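Local coordinates for alpha-1,3-glucanase (Paenibacillus glycanilyticus, PDB 6K0P), which probably hydrolyses alpha-1,3-glucan, a glucose polymer, as the catalytic domain of a glycoside hydrolase family 87 enzyme, at residues 242-246 against 270-276; 221-227 against 254-260. The protein carries 1 engineered substitution. All coordinates share one frame; numbering follows the deposited sequence.

In the fold
Contacts 1 and 2 each pair strands from successive coils of the right-handed parallel beta-helix of the catalytic domain, near its N-terminal end, and lie on neighbouring faces of it; their centres are about 12 Å apart. The chain alternates between them, running through 221-227, 242-246, 254-260 and 270-276 in turn. They meet directly: Ile221 N lies 2.9 Å from Val245 O, a probable hydrogen bond, and Leu244 CD1 packs 3.8 Å from Phe257 CE2 inside the coil. Contact 1 reaches a glycan pocket, the side chain of Lys243 coming about 3 Å from a bound glucose; contact 2 lies farther off, with the side chain of Asp254 about 10 Å from a bound glucose.

Contact 1: 242-246 against 270-276; sequences TKLVA and DLSAWGN
Lys243 CG stands anti to its carbonyl carbon (chi1 -59°), and this puts the start of the chain beside Ser272 and Trp274; Trp274, with the same kind of first torsion, brings its indole NE1 over to Ser272. The frame is a parallel beta ladder between successive coils of a beta-helix, Lys243 paired with Ser272, Leu244 with Ala273 and Val245 with Trp274. Four backbone bonds tie it together: Ser272 N to Thr242 O, Leu244 N to Ser272 O, Trp274 N to Leu244 O at 2.7 Å, and Ala246 N to Trp274 O. On the face of Lys243, Ser272 and Trp274, Lys243 CB meets Trp274 CD1 at 4.0 Å, neither squarely over the ring nor at its edge. Beyond CG the lysine is extended and carries NZ away to a weak hydrogen bond with O5 of the bound glucose. The Trp302 ring on the following coil meets the Trp274 ring. On the face of Leu244 and Ala273, Leu244 CD1 reaches Leu271 CD1 at 4.1 Å; at the start of the ladder Thr242 CG2 packs 3.7 Å from Leu271 CB, while Thr242 OG1 is bound by Ile214 O and Ala237 N. Past the strand, Ala246 CB lies against the amide of Asn276, 3.7 Å from its CG; ND2 of that amide is held by Pro247 O and Thr253 OG1. Within 270-276, Trp274 NE1 donates to Ser272 OG at 2.9 Å, a bent bond (136°) with the oxygen 21° out of the indole plane.

Contact 2: 221-227 against 254-260; sequences INSKIFL and DVGFNIS
Backbone hydrogen bonds join Ile225 to Gly256 and Asn258, and Leu227 to Asn258 and Ser260, in a parallel ladder between two coils of the beta-helix; Gly256 N to Ser223 O (3.1 Å) opens it and Ser260 N to Leu227 O closes it. Gly256 has a positive phi (135°), at which a CB would jam against the preceding carbonyl oxygen. Apolar contacts fill the inward face. Ile225 and Phe257 lie side by side, Ile225 CB 3.8 Å from Phe257 CD1, and Leu227 CD2 comes obliquely to the same ring while its CD1 touches Ile259 CG1 at 4.1 Å. Helix 196-204 lies against Ile225 and Leu227. Ahead of the strands, Val255 CG2 packs on Ile221 CD1 at 3.9 Å. Polar and charged contacts lie on the other face. The Lys224 chain, bent at chi2 (-75°), turns across the neighbouring strand so that NZ reaches Phe257 O at 3.1 Å, from above the carbonyl plane. The same ammonium is held by Lys286 O and in a salt bridge to Asp289; Asp254 OD1, 4.2 Å from Lys224 NZ and so beyond a salt bridge to it, accepts from Gly285 N. Also on this face, Phe226 and Asn258 run alongside each other, ring and amide planes 23° apart. A CH-pi contact places Asn258 CB over the ring face near its rim, 3.8 Å from the Phe226 centroid.

Contact 1: 242-246 against 270-276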
loop_
_atom_site.group_PDB
_atom_site.type_symbol
_atom_site.label_atom_id
_atom_site.label_comp_id
_atom_site.label_asym_id
_atom_site.label_seq_id
_atom_site.Cartn_x
_atom_site.Cartn_y
_atom_site.Cartn_z
ATOM N N THR A 242 8.620 20.856 -0.666
ATOM C CA THR A 242 7.328 21.477 -0.956
ATOM C C THR A 242 6.254 20.612 -0.318
ATOM O O THR A 242 6.053 19.468 -0.733
ATOM C CB THR A 242 7.102 21.554 -2.462
ATOM O OG1 THR A 242 8.093 22.407 -3.050
ATOM C CG2 THR A 242 5.703 22.114 -2.771
ATOM N N LYS A 243 5.566 21.156 0.685
ATOM C CA LYS A 243 4.542 20.430 1.430
ATOM C C LYS A 243 3.213 21.149 1.267
ATOM O O LYS A 243 3.059 22.284 1.735
ATOM C CB LYS A 243 4.908 20.373 2.916
ATOM C CG LYS A 243 6.249 19.690 3.176
ATOM C CD LYS A 243 6.664 19.843 4.639
ATOM C CE LYS A 243 8.032 19.222 4.900
ATOM N NZ LYS A 243 8.332 19.240 6.364
ATOM N N LEU A 244 2.252 20.482 0.634
ATOM C CA LEU A 244 0.887 20.982 0.565
ATOM C C LEU A 244 0.142 20.405 1.761
ATOM O O LEU A 244 0.122 19.183 1.953
ATOM C CB LEU A 244 0.235 20.541 -0.743
ATOM C CG LEU A 244 1.019 20.812 -2.029
ATOM C CD1 LEU A 244 0.156 20.448 -3.249
ATOM C CD2 LEU A 244 1.501 22.259 -2.112
ATOM N N VAL A 245 -0.433 21.273 2.586
ATOM C CA VAL A 245 -0.894 20.884 3.914
ATOM C C VAL A 245 -2.383 21.187 4.041
ATOM O O VAL A 245 -2.794 22.353 3.977
ATOM C CB VAL A 245 -0.085 21.592 5.017
ATOM C CG1 VAL A 245 -0.559 21.155 6.391
ATOM C CG2 VAL A 245 1.408 21.295 4.856
ATOM N N ALA A 246 -3.186 20.143 4.250
ATOM C CA ALA A 246 -4.583 20.356 4.603
ATOM C C ALA A 246 -4.648 20.989 5.993
ATOM O O ALA A 246 -3.787 20.732 6.835
ATOM C CB ALA A 246 -5.326 19.018 4.625
ATOM N N ASP A 270 7.047 16.403 -7.858
ATOM C CA ASP A 270 8.130 16.890 -6.997
ATOM C C ASP A 270 7.603 17.652 -5.779
ATOM O O ASP A 270 8.057 18.750 -5.466
ATOM C CB ASP A 270 9.155 17.716 -7.782
ATOM C CG ASP A 270 9.733 16.963 -8.965
ATOM O OD1 ASP A 270 9.746 15.710 -8.955
ATOM O OD2 ASP A 270 10.196 17.629 -9.910
ATOM N N LEU A 271 6.654 17.049 -5.073
ATOM C CA LEU A 271 6.067 17.712 -3.917
ATOM C C LEU A 271 5.428 16.660 -3.024
ATOM O O LEU A 271 5.265 15.502 -3.415
ATOM C CB LEU A 271 5.051 18.783 -4.351
ATOM C CG LEU A 271 3.901 18.377 -5.293
ATOM C CD1 LEU A 271 2.786 17.636 -4.554
ATOM C CD2 LEU A 271 3.346 19.611 -6.018
ATOM N N SER A 272 5.032 17.084 -1.835
ATOM C CA SER A 272 4.295 16.220 -0.931
ATOM C C SER A 272 2.962 16.855 -0.564
ATOM O O SER A 272 2.771 18.073 -0.677
ATOM C CB SER A 272 5.089 15.876 0.344
ATOM O OG SER A 272 5.381 17.055 1.085
ATOM N N ALA A 273 2.020 16.001 -0.156
ATOM C CA ALA A 273 0.703 16.444 0.274
ATOM C C ALA A 273 0.354 15.731 1.568
ATOM O O ALA A 273 0.400 14.493 1.639
ATOM C CB ALA A 273 -0.361 16.173 -0.790
ATOM N N TRP A 274 0.016 16.520 2.578
ATOM C CA TRP A 274 -0.203 16.065 3.945
ATOM C C TRP A 274 -1.664 16.333 4.281
ATOM O O TRP A 274 -2.038 17.461 4.614
ATOM C CB TRP A 274 0.768 16.790 4.883
ATOM C CG TRP A 274 2.172 16.362 4.576
ATOM C CD1 TRP A 274 3.045 16.956 3.700
ATOM C CD2 TRP A 274 2.833 15.205 5.083
ATOM N NE1 TRP A 274 4.221 16.238 3.648
ATOM C CE2 TRP A 274 4.114 15.159 4.491
ATOM C CE3 TRP A 274 2.467 14.200 5.984
ATOM C CZ2 TRP A 274 5.031 14.144 4.769
ATOM C CZ3 TRP A 274 3.381 13.190 6.263
ATOM C CH2 TRP A 274 4.648 13.176 5.661
ATOM N N GLY A 275 -2.494 15.302 4.163
ATOM C CA GLY A 275 -3.912 15.445 4.392
ATOM C C GLY A 275 -4.245 15.522 5.864
ATOM O O GLY A 275 -3.395 15.403 6.746
ATOM N N ASN A 276 -5.530 15.734 6.138
ATOM C CA ASN A 276 -5.998 15.797 7.518
ATOM C C ASN A 276 -7.068 14.751 7.816
ATOM O O ASN A 276 -7.812 14.884 8.795
ATOM C CB ASN A 276 -6.465 17.208 7.876
ATOM C CG ASN A 276 -7.681 17.635 7.081
ATOM O OD1 ASN A 276 -8.249 16.845 6.325
ATOM N ND2 ASN A 276 -8.081 18.901 7.244
#

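Contact 2: 221-227 against 254-260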
loop_
_atom_site.group_PDB
_atom_site.type_symbol
_atom_site.label_atom_id
_atom_site.label_comp_id
_atom_site.label_asym_id
_atom_site.label_seq_id
_atom_site.Cartn_x
_atom_site.Cartn_y
_atom_site.Cartn_z
ATOM N N ILE A 221 -3.577 23.810 1.552
ATOM C CA ILE A 221 -4.591 23.409 0.589
ATOM C C ILE A 221 -5.879 23.195 1.379
ATOM O O ILE A 221 -6.058 22.184 2.070
ATOM C CB ILE A 221 -4.174 22.194 -0.251
ATOM C CG1 ILE A 221 -3.627 21.049 0.606
ATOM C CG2 ILE A 221 -3.118 22.605 -1.273
ATOM C CD1 ILE A 221 -3.455 19.751 -0.183
ATOM N N ASN A 222 -6.772 24.183 1.325
ATOM C CA ASN A 222 -8.031 24.103 2.055
ATOM C C ASN A 222 -9.218 23.910 1.124
ATOM O O ASN A 222 -10.366 24.118 1.528
ATOM C CB ASN A 222 -8.231 25.308 2.978
ATOM C CG ASN A 222 -8.342 26.619 2.227
ATOM O OD1 ASN A 222 -8.508 26.646 1.009
ATOM N ND2 ASN A 222 -8.246 27.722 2.961
ATOM N N SER A 223 -8.958 23.510 -0.114
ATOM C CA SER A 223 -10.008 23.343 -1.100
ATOM C C SER A 223 -9.542 22.327 -2.121
ATOM O O SER A 223 -8.374 21.926 -2.144
ATOM C CB SER A 223 -10.287 24.664 -1.803
ATOM O OG SER A 223 -9.148 25.045 -2.565
ATOM N N LYS A 224 -10.470 21.921 -2.977
ATOM C CA LYS A 224 -10.120 21.220 -4.204
ATOM C C LYS A 224 -9.701 22.250 -5.243
ATOM O O LYS A 224 -10.453 23.181 -5.557
ATOM C CB LYS A 224 -11.313 20.394 -4.675
ATOM C CG LYS A 224 -11.321 19.010 -4.089
ATOM C CD LYS A 224 -10.264 18.145 -4.777
ATOM C CE LYS A 224 -9.891 16.975 -3.895
ATOM N NZ LYS A 224 -9.134 15.985 -4.696
ATOM N N ILE A 225 -8.487 22.101 -5.752
ATOM C CA ILE A 225 -7.902 23.043 -6.696
ATOM C C ILE A 225 -8.123 22.498 -8.099
ATOM O O ILE A 225 -7.606 21.427 -8.453
ATOM C CB ILE A 225 -6.416 23.267 -6.386
ATOM C CG1 ILE A 225 -6.281 23.969 -5.033
ATOM C CG2 ILE A 225 -5.778 24.114 -7.463
ATOM C CD1 ILE A 225 -4.893 23.894 -4.434
ATOM N N PHE A 226 -8.894 23.232 -8.907
ATOM C CA PHE A 226 -9.304 22.748 -10.218
ATOM C C PHE A 226 -8.306 23.151 -11.293
ATOM O O PHE A 226 -7.870 24.311 -11.358
ATOM C CB PHE A 226 -10.718 23.228 -10.559
ATOM C CG PHE A 226 -11.772 22.420 -9.878
ATOM C CD1 PHE A 226 -12.136 22.703 -8.573
ATOM C CD2 PHE A 226 -12.339 21.320 -10.508
ATOM C CE1 PHE A 226 -13.079 21.932 -7.913
ATOM C CE2 PHE A 226 -13.282 20.551 -9.866
ATOM C CZ PHE A 226 -13.650 20.846 -8.556
ATOM N N LEU A 227 -7.941 22.181 -12.124
ATOM C CA LEU A 227 -7.059 22.402 -13.259
ATOM C C LEU A 227 -7.926 22.339 -14.503
ATOM O O LEU A 227 -8.629 21.345 -14.726
ATOM C CB LEU A 227 -5.949 21.348 -13.323
ATOM C CG LEU A 227 -5.087 21.198 -12.064
ATOM C CD1 LEU A 227 -3.852 20.330 -12.370
ATOM C CD2 LEU A 227 -4.677 22.552 -11.530
ATOM N N ASP A 254 -11.848 17.455 2.189
ATOM C CA ASP A 254 -11.608 16.964 0.832
ATOM C C ASP A 254 -10.857 18.053 0.082
ATOM O O ASP A 254 -11.458 19.014 -0.406
ATOM C CB ASP A 254 -12.950 16.665 0.175
ATOM C CG ASP A 254 -12.827 15.932 -1.158
ATOM O OD1 ASP A 254 -11.765 15.339 -1.457
ATOM O OD2 ASP A 254 -13.836 15.947 -1.911
ATOM N N VAL A 255 -9.532 17.927 0.017
ATOM C CA VAL A 255 -8.675 18.951 -0.558
ATOM C C VAL A 255 -7.688 18.281 -1.498
ATOM O O VAL A 255 -7.498 17.063 -1.470
ATOM C CB VAL A 255 -7.947 19.784 0.523
ATOM C CG1 VAL A 255 -8.971 20.453 1.436
ATOM C CG2 VAL A 255 -6.993 18.901 1.325
ATOM N N GLY A 256 -7.079 19.087 -2.365
ATOM C CA GLY A 256 -6.128 18.555 -3.317
ATOM C C GLY A 256 -6.377 19.128 -4.690
ATOM O O GLY A 256 -6.676 20.318 -4.810
ATOM N N PHE A 257 -6.266 18.300 -5.724
ATOM C CA PHE A 257 -6.462 18.739 -7.099
ATOM C C PHE A 257 -7.606 17.974 -7.742
ATOM O O PHE A 257 -7.894 16.827 -7.391
ATOM C CB PHE A 257 -5.190 18.542 -7.936
ATOM C CG PHE A 257 -4.048 19.413 -7.494
ATOM C CD1 PHE A 257 -4.008 20.755 -7.826
ATOM C CD2 PHE A 257 -3.035 18.888 -6.706
ATOM C CE1 PHE A 257 -2.969 21.560 -7.391
ATOM C CE2 PHE A 257 -1.992 19.681 -6.280
ATOM C CZ PHE A 257 -1.956 21.018 -6.620
ATOM N N ASN A 258 -8.273 18.635 -8.686
ATOM C CA ASN A 258 -9.297 18.001 -9.499
ATOM C C ASN A 258 -9.048 18.441 -10.935
ATOM O O ASN A 258 -9.103 19.638 -11.237
ATOM C CB ASN A 258 -10.703 18.400 -9.021
ATOM C CG ASN A 258 -11.808 17.629 -9.726
ATOM O OD1 ASN A 258 -11.724 17.369 -10.924
ATOM N ND2 ASN A 258 -12.861 17.271 -8.986
ATOM N N ILE A 259 -8.734 17.482 -11.800
ATOM C CA ILE A 259 -8.261 17.749 -13.155
ATOM C C ILE A 259 -9.436 17.594 -14.116
ATOM O O ILE A 259 -9.909 16.476 -14.355
ATOM C CB ILE A 259 -7.112 16.804 -13.530
ATOM C CG1 ILE A 259 -6.020 16.841 -12.448
ATOM C CG2 ILE A 259 -6.550 17.177 -14.908
ATOM C CD1 ILE A 259 -4.838 15.912 -12.720
ATOM N N SER A 260 -9.915 18.713 -14.654
ATOM C CA SER A 260 -10.975 18.703 -15.652
ATOM C C SER A 260 -10.422 18.272 -17.011
ATOM O O SER A 260 -9.213 18.283 -17.248
ATOM C CB SER A 260 -11.599 20.092 -15.766
ATOM O OG SER A 260 -12.129 20.502 -14.511
#